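Local coordinates for protein HepC.19480.a.B1 (Helicobacter pylori, PDB 6MTZ) that is of unknown function but probably belongs to the two-domain DHH/DHHA1 phosphoesterase family, at residues 316-321 with 350-355; 185-190 with 268-273; 289-294 with 307-312; 74-79 with 111-116. All coordinates share one frame; numbering follows the deposited sequence.

Interaction 1 of 4, residues 316-321 with 350-355; sequences QMCFNG and EIFNNA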
loop_
_atom_site.group_PDB
_atom_site.type_symbol
_atom_site.label_atom_id
_atom_site.label_comp_id
_atom_site.label_asym_id
_atom_site.label_seq_id
_atom_site.Cartn_x
_atom_site.Cartn_y
_atom_site.Cartn_z
ATOM N N GLN A 316 -29.744 -11.871 -0.430
ATOM C CA GLN A 316 -30.879 -11.722 -1.336
ATOM C C GLN A 316 -31.823 -10.605 -0.911
ATOM O O GLN A 316 -32.586 -10.111 -1.745
ATOM C CB GLN A 316 -31.656 -13.034 -1.498
ATOM C CG GLN A 316 -32.119 -13.722 -0.244
ATOM C CD GLN A 316 -32.550 -15.147 -0.539
ATOM O OE1 GLN A 316 -32.807 -15.493 -1.691
ATOM N NE2 GLN A 316 -32.616 -15.983 0.492
ATOM N N MET A 317 -31.776 -10.177 0.349
ATOM C CA MET A 317 -32.556 -9.011 0.738
ATOM C C MET A 317 -31.860 -7.722 0.327
ATOM O O MET A 317 -32.531 -6.723 0.043
ATOM C CB MET A 317 -32.806 -9.014 2.246
ATOM N N CYS A 318 -30.528 -7.738 0.262
ATOM C CA CYS A 318 -29.742 -6.526 0.123
ATOM C C CYS A 318 -28.914 -6.442 -1.147
ATOM O O CYS A 318 -28.702 -5.336 -1.646
ATOM C CB CYS A 318 -28.801 -6.378 1.324
ATOM S SG CYS A 318 -29.668 -6.199 2.891
ATOM N N PHE A 319 -28.422 -7.562 -1.680
ATOM C CA PHE A 319 -27.427 -7.497 -2.748
ATOM C C PHE A 319 -27.794 -8.376 -3.939
ATOM O O PHE A 319 -26.903 -8.828 -4.665
ATOM C CB PHE A 319 -26.039 -7.879 -2.222
ATOM C CG PHE A 319 -25.658 -7.178 -0.940
ATOM C CD1 PHE A 319 -25.497 -5.802 -0.906
ATOM C CD2 PHE A 319 -25.468 -7.897 0.227
ATOM C CE1 PHE A 319 -25.149 -5.157 0.276
ATOM C CE2 PHE A 319 -25.118 -7.255 1.409
ATOM C CZ PHE A 319 -24.957 -5.890 1.434
ATOM N N ASN A 320 -29.091 -8.631 -4.155
ATOM C CA ASN A 320 -29.556 -9.425 -5.301
ATOM C C ASN A 320 -28.736 -10.705 -5.473
ATOM O O ASN A 320 -28.422 -11.121 -6.590
ATOM C CB ASN A 320 -29.523 -8.597 -6.591
ATOM C CG ASN A 320 -30.679 -7.629 -6.695
ATOM O OD1 ASN A 320 -31.846 -8.014 -6.571
ATOM N ND2 ASN A 320 -30.363 -6.356 -6.916
ATOM N N GLY A 321 -28.360 -11.324 -4.356
ATOM C CA GLY A 321 -27.465 -12.462 -4.416
ATOM C C GLY A 321 -27.954 -13.682 -3.663
ATOM O O GLY A 321 -29.136 -13.775 -3.319
ATOM N N GLU A 350 -26.419 2.655 4.114
ATOM C CA GLU A 350 -27.655 3.055 3.449
ATOM C C GLU A 350 -28.477 1.834 3.057
ATOM O O GLU A 350 -29.682 1.775 3.322
ATOM C CB GLU A 350 -27.348 3.924 2.228
ATOM N N ILE A 351 -27.833 0.827 2.459
ATOM C CA ILE A 351 -28.543 -0.399 2.094
ATOM C C ILE A 351 -29.102 -1.090 3.339
ATOM O O ILE A 351 -30.270 -1.496 3.374
ATOM C CB ILE A 351 -27.615 -1.341 1.305
ATOM C CG1 ILE A 351 -27.209 -0.702 -0.023
ATOM C CG2 ILE A 351 -28.304 -2.686 1.082
ATOM C CD1 ILE A 351 -26.174 -1.483 -0.798
ATOM N N PHE A 352 -28.270 -1.247 4.374
ATOM C CA PHE A 352 -28.711 -1.952 5.578
ATOM C C PHE A 352 -29.800 -1.188 6.324
ATOM O O PHE A 352 -30.617 -1.797 7.024
ATOM C CB PHE A 352 -27.516 -2.213 6.504
ATOM C CG PHE A 352 -26.673 -3.399 6.103
ATOM C CD1 PHE A 352 -27.081 -4.251 5.085
ATOM C CD2 PHE A 352 -25.487 -3.677 6.762
ATOM C CE1 PHE A 352 -26.320 -5.354 4.723
ATOM C CE2 PHE A 352 -24.705 -4.786 6.404
ATOM C CZ PHE A 352 -25.122 -5.620 5.384
ATOM N N ASN A 353 -29.850 0.136 6.168
ATOM C CA ASN A 353 -30.752 0.934 6.992
ATOM C C ASN A 353 -32.214 0.586 6.734
ATOM O O ASN A 353 -33.022 0.550 7.671
ATOM C CB ASN A 353 -30.510 2.420 6.751
ATOM C CG ASN A 353 -31.444 3.289 7.559
ATOM O OD1 ASN A 353 -32.498 3.705 7.077
ATOM N ND2 ASN A 353 -31.074 3.555 8.806
ATOM N N ASN A 354 -32.578 0.325 5.475
ATOM C CA ASN A 354 -33.945 -0.061 5.137
ATOM C C ASN A 354 -34.187 -1.558 5.241
ATOM O O ASN A 354 -35.330 -1.999 5.075
ATOM C CB ASN A 354 -34.303 0.387 3.714
ATOM C CG ASN A 354 -34.426 1.876 3.598
ATOM O OD1 ASN A 354 -35.377 2.468 4.111
ATOM N ND2 ASN A 354 -33.462 2.502 2.927
ATOM N N ALA A 355 -33.151 -2.341 5.508
ATOM C CA ALA A 355 -33.249 -3.792 5.434
ATOM C C ALA A 355 -34.081 -4.377 6.571
ATOM O O ALA A 355 -34.217 -5.595 6.674
ATOM C CB ALA A 355 -31.859 -4.405 5.423
ATOM O OXT ALA A 355 -34.645 -3.658 7.398
#

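Interaction 2 of 4, residues 185-190 with 268-273; sequences NRFMFD and LSYSMG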
loop_
_atom_site.group_PDB
_atom_site.type_symbol
_atom_site.label_atom_id
_atom_site.label_comp_id
_atom_site.label_asym_id
_atom_site.label_seq_id
_atom_site.Cartn_x
_atom_site.Cartn_y
_atom_site.Cartn_z
ATOM N N ASN A 185 -3.408 -6.978 2.930
ATOM C CA ASN A 185 -4.200 -6.121 2.051
ATOM C C ASN A 185 -3.773 -4.663 2.175
ATOM O O ASN A 185 -3.742 -4.099 3.280
ATOM C CB ASN A 185 -5.690 -6.252 2.384
ATOM C CG ASN A 185 -6.564 -5.394 1.482
ATOM O OD1 ASN A 185 -6.848 -4.242 1.789
ATOM N ND2 ASN A 185 -7.005 -5.967 0.363
ATOM N N ARG A 186 -3.460 -4.055 1.023
ATOM C CA ARG A 186 -2.889 -2.711 1.023
ATOM C C ARG A 186 -3.913 -1.670 1.450
ATOM O O ARG A 186 -3.577 -0.733 2.190
ATOM C CB ARG A 186 -2.322 -2.365 -0.356
ATOM C CG ARG A 186 -1.588 -1.015 -0.389
ATOM C CD ARG A 186 -0.791 -0.790 -1.707
ATOM N NE ARG A 186 -1.630 -0.682 -2.908
ATOM C CZ ARG A 186 -2.136 0.459 -3.384
ATOM N NH1 ARG A 186 -1.892 1.615 -2.773
ATOM N NH2 ARG A 186 -2.878 0.454 -4.484
ATOM N N PHE A 187 -5.166 -1.818 1.008
ATOM C CA PHE A 187 -6.185 -0.835 1.363
ATOM C C PHE A 187 -6.444 -0.836 2.862
ATOM O O PHE A 187 -6.500 0.224 3.495
ATOM C CB PHE A 187 -7.502 -1.101 0.628
ATOM C CG PHE A 187 -8.569 -0.082 0.957
ATOM C CD1 PHE A 187 -9.406 -0.247 2.046
ATOM C CD2 PHE A 187 -8.675 1.082 0.217
ATOM C CE1 PHE A 187 -10.355 0.723 2.371
ATOM C CE2 PHE A 187 -9.618 2.040 0.531
ATOM C CZ PHE A 187 -10.458 1.863 1.609
ATOM N N MET A 188 -6.635 -2.020 3.445
ATOM C CA MET A 188 -7.017 -2.075 4.849
ATOM C C MET A 188 -5.841 -1.795 5.777
ATOM O O MET A 188 -6.045 -1.246 6.863
ATOM C CB MET A 188 -7.639 -3.438 5.173
ATOM C CG MET A 188 -8.972 -3.718 4.442
ATOM S SD MET A 188 -10.303 -2.582 4.858
ATOM C CE MET A 188 -10.695 -3.057 6.556
ATOM N N PHE A 189 -4.616 -2.148 5.373
ATOM C CA PHE A 189 -3.442 -2.107 6.251
ATOM C C PHE A 189 -2.293 -1.371 5.563
ATOM O O PHE A 189 -1.213 -1.915 5.357
ATOM C CB PHE A 189 -3.014 -3.513 6.641
ATOM C CG PHE A 189 -4.172 -4.430 6.927
ATOM C CD1 PHE A 189 -5.042 -4.150 7.963
ATOM C CD2 PHE A 189 -4.381 -5.573 6.163
ATOM C CE1 PHE A 189 -6.115 -5.007 8.243
ATOM C CE2 PHE A 189 -5.440 -6.426 6.428
ATOM C CZ PHE A 189 -6.313 -6.144 7.475
ATOM N N ASP A 190 -2.523 -0.095 5.246
ATOM C CA ASP A 190 -1.596 0.637 4.390
ATOM C C ASP A 190 -0.185 0.659 4.975
ATOM O O ASP A 190 0.788 0.310 4.296
ATOM C CB ASP A 190 -2.105 2.059 4.177
ATOM C CG ASP A 190 -1.183 2.860 3.305
ATOM O OD1 ASP A 190 -1.133 2.592 2.085
ATOM O OD2 ASP A 190 -0.490 3.739 3.847
ATOM N N LEU A 268 -17.220 -4.946 8.204
ATOM C CA LEU A 268 -17.103 -4.619 6.786
ATOM C C LEU A 268 -15.657 -4.286 6.445
ATOM O O LEU A 268 -15.080 -3.346 7.009
ATOM C CB LEU A 268 -18.015 -3.447 6.426
ATOM C CG LEU A 268 -17.677 -2.824 5.075
ATOM C CD1 LEU A 268 -18.112 -3.737 3.965
ATOM C CD2 LEU A 268 -18.345 -1.470 4.949
ATOM N N SER A 269 -15.080 -5.045 5.520
ATOM C CA SER A 269 -13.772 -4.748 4.958
ATOM C C SER A 269 -13.933 -4.418 3.476
ATOM O O SER A 269 -15.026 -4.533 2.914
ATOM C CB SER A 269 -12.813 -5.921 5.166
ATOM O OG SER A 269 -13.151 -7.004 4.324
ATOM N N TYR A 270 -12.824 -4.039 2.830
ATOM C CA TYR A 270 -12.857 -3.561 1.449
ATOM C C TYR A 270 -11.636 -4.038 0.689
ATOM O O TYR A 270 -10.512 -3.850 1.159
ATOM C CB TYR A 270 -12.903 -2.039 1.397
ATOM C CG TYR A 270 -12.979 -1.435 0.014
ATOM C CD1 TYR A 270 -14.134 -1.551 -0.749
ATOM C CD2 TYR A 270 -11.919 -0.688 -0.504
ATOM C CE1 TYR A 270 -14.238 -0.976 -1.997
ATOM C CE2 TYR A 270 -12.009 -0.095 -1.772
ATOM C CZ TYR A 270 -13.171 -0.247 -2.511
ATOM O OH TYR A 270 -13.285 0.330 -3.762
ATOM N N SER A 271 -11.866 -4.643 -0.479
ATOM C CA SER A 271 -10.862 -5.175 -1.410
ATOM C C SER A 271 -10.138 -6.418 -0.899
ATOM O O SER A 271 -9.139 -6.831 -1.504
ATOM C CB SER A 271 -9.817 -4.121 -1.803
ATOM O OG SER A 271 -8.842 -3.942 -0.776
ATOM N N MET A 272 -10.612 -7.065 0.165
ATOM C CA MET A 272 -9.810 -8.168 0.706
ATOM C C MET A 272 -9.892 -9.442 -0.127
ATOM O O MET A 272 -8.982 -10.276 -0.040
ATOM C CB MET A 272 -10.204 -8.433 2.149
ATOM C CG MET A 272 -9.910 -7.209 3.008
ATOM S SD MET A 272 -9.645 -7.555 4.748
ATOM C CE MET A 272 -8.085 -8.451 4.692
ATOM N N GLY A 273 -10.945 -9.622 -0.919
ATOM C CA GLY A 273 -10.956 -10.671 -1.942
ATOM C C GLY A 273 -11.539 -11.984 -1.424
ATOM O O GLY A 273 -12.740 -12.065 -1.149
HETATM O O HOH W 1 -6.138 -8.846 0.099
HETATM O O HOH W 2 -6.234 -3.251 -1.319
#

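Interaction 3 of 4, residues 289-294 with 307-312; sequences FDFYID and GNCDVC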
loop_
_atom_site.group_PDB
_atom_site.type_symbol
_atom_site.label_atom_id
_atom_site.label_comp_id
_atom_site.label_asym_id
_atom_site.label_seq_id
_atom_site.Cartn_x
_atom_site.Cartn_y
_atom_site.Cartn_z
ATOM N N PHE A 289 -19.485 -10.683 16.788
ATOM C CA PHE A 289 -19.932 -10.406 15.431
ATOM C C PHE A 289 -20.686 -11.605 14.871
ATOM O O PHE A 289 -20.326 -12.759 15.127
ATOM C CB PHE A 289 -18.744 -10.051 14.536
ATOM C CG PHE A 289 -18.219 -8.658 14.758
ATOM C CD1 PHE A 289 -17.306 -8.401 15.768
ATOM C CD2 PHE A 289 -18.661 -7.599 13.970
ATOM C CE1 PHE A 289 -16.828 -7.119 15.980
ATOM C CE2 PHE A 289 -18.188 -6.322 14.172
ATOM C CZ PHE A 289 -17.269 -6.079 15.175
ATOM N N ASP A 290 -21.747 -11.317 14.122
ATOM C CA ASP A 290 -22.582 -12.335 13.497
ATOM C C ASP A 290 -22.215 -12.629 12.055
ATOM O O ASP A 290 -22.451 -13.749 11.590
ATOM C CB ASP A 290 -24.040 -11.904 13.542
ATOM C CG ASP A 290 -24.482 -11.610 14.935
ATOM O OD1 ASP A 290 -24.426 -12.546 15.759
ATOM O OD2 ASP A 290 -24.824 -10.444 15.216
ATOM N N PHE A 291 -21.677 -11.657 11.319
ATOM C CA PHE A 291 -21.284 -11.934 9.950
ATOM C C PHE A 291 -20.108 -11.061 9.573
ATOM O O PHE A 291 -19.751 -10.104 10.265
ATOM C CB PHE A 291 -22.447 -11.744 8.970
ATOM C CG PHE A 291 -22.953 -10.338 8.884
ATOM C CD1 PHE A 291 -23.829 -9.840 9.844
ATOM C CD2 PHE A 291 -22.571 -9.516 7.828
ATOM C CE1 PHE A 291 -24.316 -8.538 9.762
ATOM C CE2 PHE A 291 -23.041 -8.206 7.732
ATOM C CZ PHE A 291 -23.917 -7.712 8.700
ATOM N N TYR A 292 -19.502 -11.424 8.458
ATOM C CA TYR A 292 -18.394 -10.699 7.879
ATOM C C TYR A 292 -18.798 -10.350 6.458
ATOM O O TYR A 292 -19.423 -11.164 5.771
ATOM C CB TYR A 292 -17.108 -11.549 7.917
ATOM C CG TYR A 292 -15.859 -10.789 7.549
ATOM C CD1 TYR A 292 -15.561 -10.515 6.225
ATOM C CD2 TYR A 292 -14.979 -10.341 8.527
ATOM C CE1 TYR A 292 -14.428 -9.809 5.879
ATOM C CE2 TYR A 292 -13.845 -9.632 8.191
ATOM C CZ TYR A 292 -13.576 -9.373 6.860
ATOM O OH TYR A 292 -12.457 -8.669 6.498
ATOM N N ILE A 293 -18.483 -9.130 6.029
ATOM C CA ILE A 293 -18.852 -8.689 4.692
ATOM C C ILE A 293 -17.674 -7.926 4.095
ATOM O O ILE A 293 -17.110 -7.036 4.738
ATOM C CB ILE A 293 -20.143 -7.846 4.711
ATOM C CG1 ILE A 293 -20.488 -7.335 3.311
ATOM C CG2 ILE A 293 -20.051 -6.688 5.721
ATOM C CD1 ILE A 293 -21.859 -6.680 3.227
ATOM N N ASP A 294 -17.270 -8.319 2.890
ATOM C CA ASP A 294 -16.236 -7.636 2.125
ATOM C C ASP A 294 -16.826 -7.179 0.798
ATOM O O ASP A 294 -17.581 -7.917 0.155
ATOM C CB ASP A 294 -15.025 -8.551 1.883
ATOM C CG ASP A 294 -13.885 -7.846 1.175
ATOM O OD1 ASP A 294 -13.163 -7.049 1.820
ATOM O OD2 ASP A 294 -13.704 -8.102 -0.029
ATOM N N GLY A 307 -22.792 -19.415 11.731
ATOM C CA GLY A 307 -24.000 -20.009 12.252
ATOM C C GLY A 307 -24.973 -19.036 12.881
ATOM O O GLY A 307 -26.120 -19.418 13.134
ATOM N N ASN A 308 -24.560 -17.792 13.127
ATOM C CA ASN A 308 -25.391 -16.828 13.836
ATOM C C ASN A 308 -26.008 -15.778 12.920
ATOM O O ASN A 308 -26.552 -14.783 13.416
ATOM C CB ASN A 308 -24.584 -16.144 14.939
ATOM C CG ASN A 308 -24.582 -16.938 16.230
ATOM O OD1 ASN A 308 -24.899 -18.128 16.241
ATOM N ND2 ASN A 308 -24.230 -16.278 17.330
ATOM N N CYS A 309 -25.934 -15.967 11.606
ATOM C CA CYS A 309 -26.584 -15.054 10.672
ATOM C C CYS A 309 -26.707 -15.738 9.323
ATOM O O CYS A 309 -25.694 -16.114 8.728
ATOM C CB CYS A 309 -25.807 -13.760 10.525
ATOM S SG CYS A 309 -26.454 -12.738 9.176
ATOM N N ASP A 310 -27.935 -15.885 8.837
ATOM C CA ASP A 310 -28.144 -16.460 7.519
ATOM C C ASP A 310 -27.740 -15.451 6.454
ATOM O O ASP A 310 -28.558 -14.616 6.051
ATOM C CB ASP A 310 -29.607 -16.864 7.341
ATOM C CG ASP A 310 -29.832 -17.690 6.091
ATOM O OD1 ASP A 310 -28.971 -17.653 5.184
ATOM O OD2 ASP A 310 -30.871 -18.377 6.016
ATOM N N VAL A 311 -26.493 -15.519 5.984
ATOM C CA VAL A 311 -26.032 -14.530 5.012
ATOM C C VAL A 311 -26.615 -14.769 3.628
ATOM O O VAL A 311 -26.580 -13.862 2.789
ATOM C CB VAL A 311 -24.494 -14.467 4.933
ATOM C CG1 VAL A 311 -23.939 -13.887 6.224
ATOM C CG2 VAL A 311 -23.887 -15.851 4.641
ATOM N N CYS A 312 -27.143 -15.965 3.360
ATOM C CA CYS A 312 -27.893 -16.161 2.124
ATOM C C CYS A 312 -29.131 -15.273 2.103
ATOM O O CYS A 312 -29.386 -14.564 1.123
ATOM C CB CYS A 312 -28.273 -17.631 1.962
ATOM S SG CYS A 312 -29.177 -17.991 0.432
HETATM O O HOH W 3 -22.036 -16.189 12.639
#

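Interaction 4 of 4, residues 74-79 with 111-116; sequences LNLNEA and AESFHW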
loop_
_atom_site.group_PDB
_atom_site.type_symbol
_atom_site.label_atom_id
_atom_site.label_comp_id
_atom_site.label_asym_id
_atom_site.label_seq_id
_atom_site.Cartn_x
_atom_site.Cartn_y
_atom_site.Cartn_z
ATOM N N LEU A 74 2.073 12.972 -13.182
ATOM C CA LEU A 74 0.831 13.687 -12.953
ATOM C C LEU A 74 0.341 14.243 -14.278
ATOM O O LEU A 74 1.141 14.599 -15.151
ATOM C CB LEU A 74 1.031 14.820 -11.936
ATOM C CG LEU A 74 1.734 14.475 -10.610
ATOM C CD1 LEU A 74 1.971 15.729 -9.766
ATOM C CD2 LEU A 74 0.930 13.459 -9.824
ATOM N N ASN A 75 -0.979 14.293 -14.441
ATOM C CA ASN A 75 -1.487 15.053 -15.569
ATOM C C ASN A 75 -1.437 16.538 -15.233
ATOM O O ASN A 75 -1.210 16.931 -14.084
ATOM C CB ASN A 75 -2.907 14.626 -15.935
ATOM C CG ASN A 75 -3.754 14.332 -14.724
ATOM O OD1 ASN A 75 -4.072 15.225 -13.937
ATOM N ND2 ASN A 75 -4.137 13.069 -14.571
ATOM N N LEU A 76 -1.640 17.367 -16.260
ATOM C CA LEU A 76 -1.504 18.811 -16.086
ATOM C C LEU A 76 -2.413 19.316 -14.978
ATOM O O LEU A 76 -2.032 20.201 -14.203
ATOM C CB LEU A 76 -1.819 19.536 -17.394
ATOM C CG LEU A 76 -0.745 19.570 -18.483
ATOM C CD1 LEU A 76 -1.282 20.262 -19.729
ATOM C CD2 LEU A 76 0.517 20.273 -17.982
ATOM N N ASN A 77 -3.610 18.751 -14.879
ATOM C CA ASN A 77 -4.577 19.248 -13.914
ATOM C C ASN A 77 -4.131 18.968 -12.485
ATOM O O ASN A 77 -4.282 19.826 -11.608
ATOM C CB ASN A 77 -5.942 18.625 -14.187
ATOM C CG ASN A 77 -7.028 19.241 -13.353
ATOM O OD1 ASN A 77 -7.664 20.212 -13.766
ATOM N ND2 ASN A 77 -7.244 18.692 -12.163
ATOM N N GLU A 78 -3.580 17.776 -12.230
ATOM C CA GLU A 78 -3.113 17.457 -10.881
ATOM C C GLU A 78 -1.856 18.239 -10.521
ATOM O O GLU A 78 -1.682 18.637 -9.362
ATOM C CB GLU A 78 -2.864 15.959 -10.738
ATOM C CG GLU A 78 -4.051 15.210 -10.160
ATOM C CD GLU A 78 -4.475 15.743 -8.798
ATOM O OE1 GLU A 78 -3.597 15.910 -7.929
ATOM O OE2 GLU A 78 -5.682 15.998 -8.595
ATOM N N ALA A 79 -0.960 18.457 -11.488
ATOM C CA ALA A 79 0.209 19.294 -11.225
ATOM C C ALA A 79 -0.203 20.732 -10.935
ATOM O O ALA A 79 0.336 21.367 -10.023
ATOM C CB ALA A 79 1.183 19.239 -12.404
ATOM N N ALA A 111 6.303 17.967 -17.307
ATOM C CA ALA A 111 7.592 18.249 -16.678
ATOM C C ALA A 111 8.136 19.621 -17.074
ATOM O O ALA A 111 8.724 20.328 -16.248
ATOM C CB ALA A 111 8.596 17.154 -17.036
ATOM N N GLU A 112 7.964 20.015 -18.327
ATOM C CA GLU A 112 8.490 21.308 -18.756
ATOM C C GLU A 112 7.542 22.473 -18.450
ATOM O O GLU A 112 7.813 23.600 -18.869
ATOM C CB GLU A 112 8.825 21.268 -20.250
ATOM C CG GLU A 112 7.731 20.680 -21.116
ATOM C CD GLU A 112 8.198 20.407 -22.535
ATOM O OE1 GLU A 112 7.355 20.469 -23.463
ATOM O OE2 GLU A 112 9.407 20.125 -22.712
ATOM N N SER A 113 6.446 22.237 -17.728
ATOM C CA SER A 113 5.601 23.319 -17.242
ATOM C C SER A 113 5.799 23.617 -15.763
ATOM O O SER A 113 5.232 24.591 -15.266
ATOM C CB SER A 113 4.120 22.998 -17.487
ATOM O OG SER A 113 3.858 22.842 -18.866
ATOM N N PHE A 114 6.562 22.801 -15.038
ATOM C CA PHE A 114 6.703 22.989 -13.599
ATOM C C PHE A 114 8.154 22.771 -13.202
ATOM O O PHE A 114 8.727 21.706 -13.472
ATOM C CB PHE A 114 5.762 22.054 -12.830
ATOM C CG PHE A 114 4.303 22.322 -13.103
ATOM C CD1 PHE A 114 3.586 23.203 -12.308
ATOM C CD2 PHE A 114 3.660 21.718 -14.171
ATOM C CE1 PHE A 114 2.248 23.466 -12.565
ATOM C CE2 PHE A 114 2.320 21.973 -14.433
ATOM C CZ PHE A 114 1.615 22.849 -13.630
ATOM N N HIS A 115 8.740 23.791 -12.562
ATOM C CA HIS A 115 10.147 23.734 -12.188
ATOM C C HIS A 115 10.419 22.622 -11.182
ATOM O O HIS A 115 11.525 22.069 -11.166
ATOM C CB HIS A 115 10.591 25.090 -11.640
ATOM C CG HIS A 115 10.563 26.186 -12.660
ATOM N ND1 HIS A 115 11.165 26.069 -13.896
ATOM C CD2 HIS A 115 10.010 27.424 -12.629
ATOM C CE1 HIS A 115 10.978 27.182 -14.583
ATOM N NE2 HIS A 115 10.281 28.019 -13.836
ATOM N N TRP A 116 9.420 22.268 -10.356
ATOM C CA TRP A 116 9.536 21.225 -9.343
ATOM C C TRP A 116 9.320 19.830 -9.906
ATOM O O TRP A 116 9.451 18.857 -9.156
ATOM C CB TRP A 116 8.526 21.451 -8.203
ATOM C CG TRP A 116 7.106 21.714 -8.676
ATOM C CD1 TRP A 116 6.528 22.934 -8.888
ATOM C CD2 TRP A 116 6.102 20.737 -8.988
ATOM N NE1 TRP A 116 5.232 22.779 -9.316
ATOM C CE2 TRP A 116 4.942 21.442 -9.381
ATOM C CE3 TRP A 116 6.067 19.338 -8.971
ATOM C CZ2 TRP A 116 3.768 20.795 -9.763
ATOM C CZ3 TRP A 116 4.897 18.696 -9.350
ATOM C CH2 TRP A 116 3.766 19.421 -9.733
#

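Interaction 1 of 4, residues 316-321 with 350-355
The ring of Phe319 meets Ile351 at its edge, where CD1 of Ile351 lies 4.0 Å from Phe319 CE1, while CB of the preceding Cys318 sits over the centre of one ring face, 3.6 Å above the plane. Phe352 comes in obliquely: its CE1 is 3.6 Å from Phe319 CZ, and the two ring planes are inclined at 55°. The edge of the Phe352 ring in turn receives the sulfur of Cys318, with SG 3.9 Å from CE1, a sulfur-aromatic contact made close to the ring plane.

Cys318 therefore works in two directions. Its SG, anti to the carbonyl carbon (chi1 -63°), passes Phe352 and reaches the methyl of Ala355, with CB of Ala355 3.8 Å from SG. CB of Cys318 touches CG2 of Ile351 at 3.7 Å. Ile351 thus spreads its two branches, CG2 against Cys318 and CD1 against Phe319. No hydrogen bond crosses the contact, which is held by apolar side chains.

The last turn of helix 311-318 and the residue that leaves it are joined in this way to the C-terminal end of helix 341-353. Tyr261 of strand 258-261 touches both Cys318 and Ala355, and Ile293 of strand 291-295 lies against the two phenylalanines.

Interaction 2 of 4, residues 185-190 with 268-273
One direct hydrogen bond, backed by two bridging waters, forms the polar part of the contact: Asn185 ND2 donates to Ser271 OG at 3.0 Å (154°), with the hydroxyl lying almost in the amide plane. The same OG donates to Tyr270 O at 2.6 Å and accepts from a water that is bound by Phe187 N. A second water joins Asn185 ND2 to Met272 O. The amide is fixed from its other end by Met188 N, which gives OD1 a bond of 2.8 Å.

Among the rings, Tyr270 turns its edge to the face of Phe187 in a T-shaped pair, CD2 standing 3.4 Å above the centre of the Phe187 ring.

Sulfur and methyl groups fill in the rest. Met188 SD accepts a weak bond from Tyr270 N, and Met272 CE packs 3.8 Å from Phe189 CE2.

OD1 of Asn185 closes an Asx motif in the loop before helix 190-203. Since Arg186 bridges to Glu45, this loop joins strand 264-270 to the N-terminal domain, consistent with a DHH/DHHA1 architecture.

Interaction 3 of 4, residues 289-294 with 307-312
Phe291, the first residue of strand 291-295, and Asp290 just before it pack against the loop that leads from the partner strand 300-305 into helix 311-318. The two strands form a beta hairpin in the mixed sheet of the C-terminal, probably DHHA1-type, domain, and the chain after the hairpin folds back beside its first strand.

The side chain of Phe291 can be followed outward. Its CB meets Val311 CG1 at 3.8 Å and, on the way to the ring, lies 4.1 Å from Cys309 SG. CG is placed between the backbone N and the carbonyl carbon (chi1 64°), which turns the ring away from the loop, leaving CD1 as the ring atom that touches it, 4.0 Å from Cys309 SG. The sulfur approaches the ring obliquely, 46° from its normal. Farther out, CZ packs on Phe352 of helix 341-353.

Cys309 extends its SG anti to the backbone N, toward that ring, while its CB rests 3.5 Å from Asp290 O. The side chain of Asp290 crosses that of Asn308 at a slant, OD1 of Asp290 lying 3.7 Å from Asn308 CB; its other oxygen, OD2, accepts from Lys265 N of the neighbouring strand. No direct hydrogen bond joins the two segments. Instead one water spans them, donating to Asp290 O at 2.7 Å and accepting from Asn308 N at 3.0 Å.

Interaction 4 of 4, residues 74-79 with 111-116
With CG anti to the carbonyl carbon (chi1 -63°), Phe114 reaches Ala79 from one side, and Trp116, its CG held between the backbone N and the carbonyl carbon (chi1 49°), brings its indole to the same alanine. The contact belongs to the N-terminal alpha/beta domain, built on a five-stranded parallel sheet: it sets the first turn of helix 76-85 against the loop between helix 108-111 and the outermost strand 117-119.

Ala79 CB lies over one face of the Phe114 ring, offset toward the rim, in a CH-pi contact 3.9 Å from the ring centroid. At the edge of the same ring stands Leu76 CD2, 4.3 Å from Phe114 CE2. Leu74 CD1 meets the indole of Trp116 at its edge, 4.1 Å from CH2, and Ala79 CB lies 3.7 Å from the same Trp116 CH2. One indole face is overlaid by CB of Phe114, so the two aromatic residues pack on each other while both close on the helix.

The polar end of the indole has a partner further along the same helix, NE1 being hydrogen-bonded to Gln83 OE1. The helix start is capped by Asn75, whose OD1 accepts from Glu78 N at 3.1 Å. One turn on, the carbonyl O of Ala79 lies near the indole plane, 3.5 Å from CZ2 of Trp116.

From the N terminus the four contacts follow one another in series, none nesting in or crossing another. Interaction 4 closes first, within the parallel sheet domain. Interaction 2 then closes a loop of 77 residues, more than half of it helical, bringing the segment before helix 190-203 onto the end of strand 264-270. Interaction 3 spans the hairpin that follows, and interaction 1 brings the C terminus back to helix 311-318. The last three are linked physically: Ser269 OG meets Asp294 OD1 between interactions 2 and 3, and Phe352 packs on Phe291 between interactions 1 and 3. Interaction 4 stands apart, its centre about 48 Å from that of interaction 3, on opposite sides of the chain's centre.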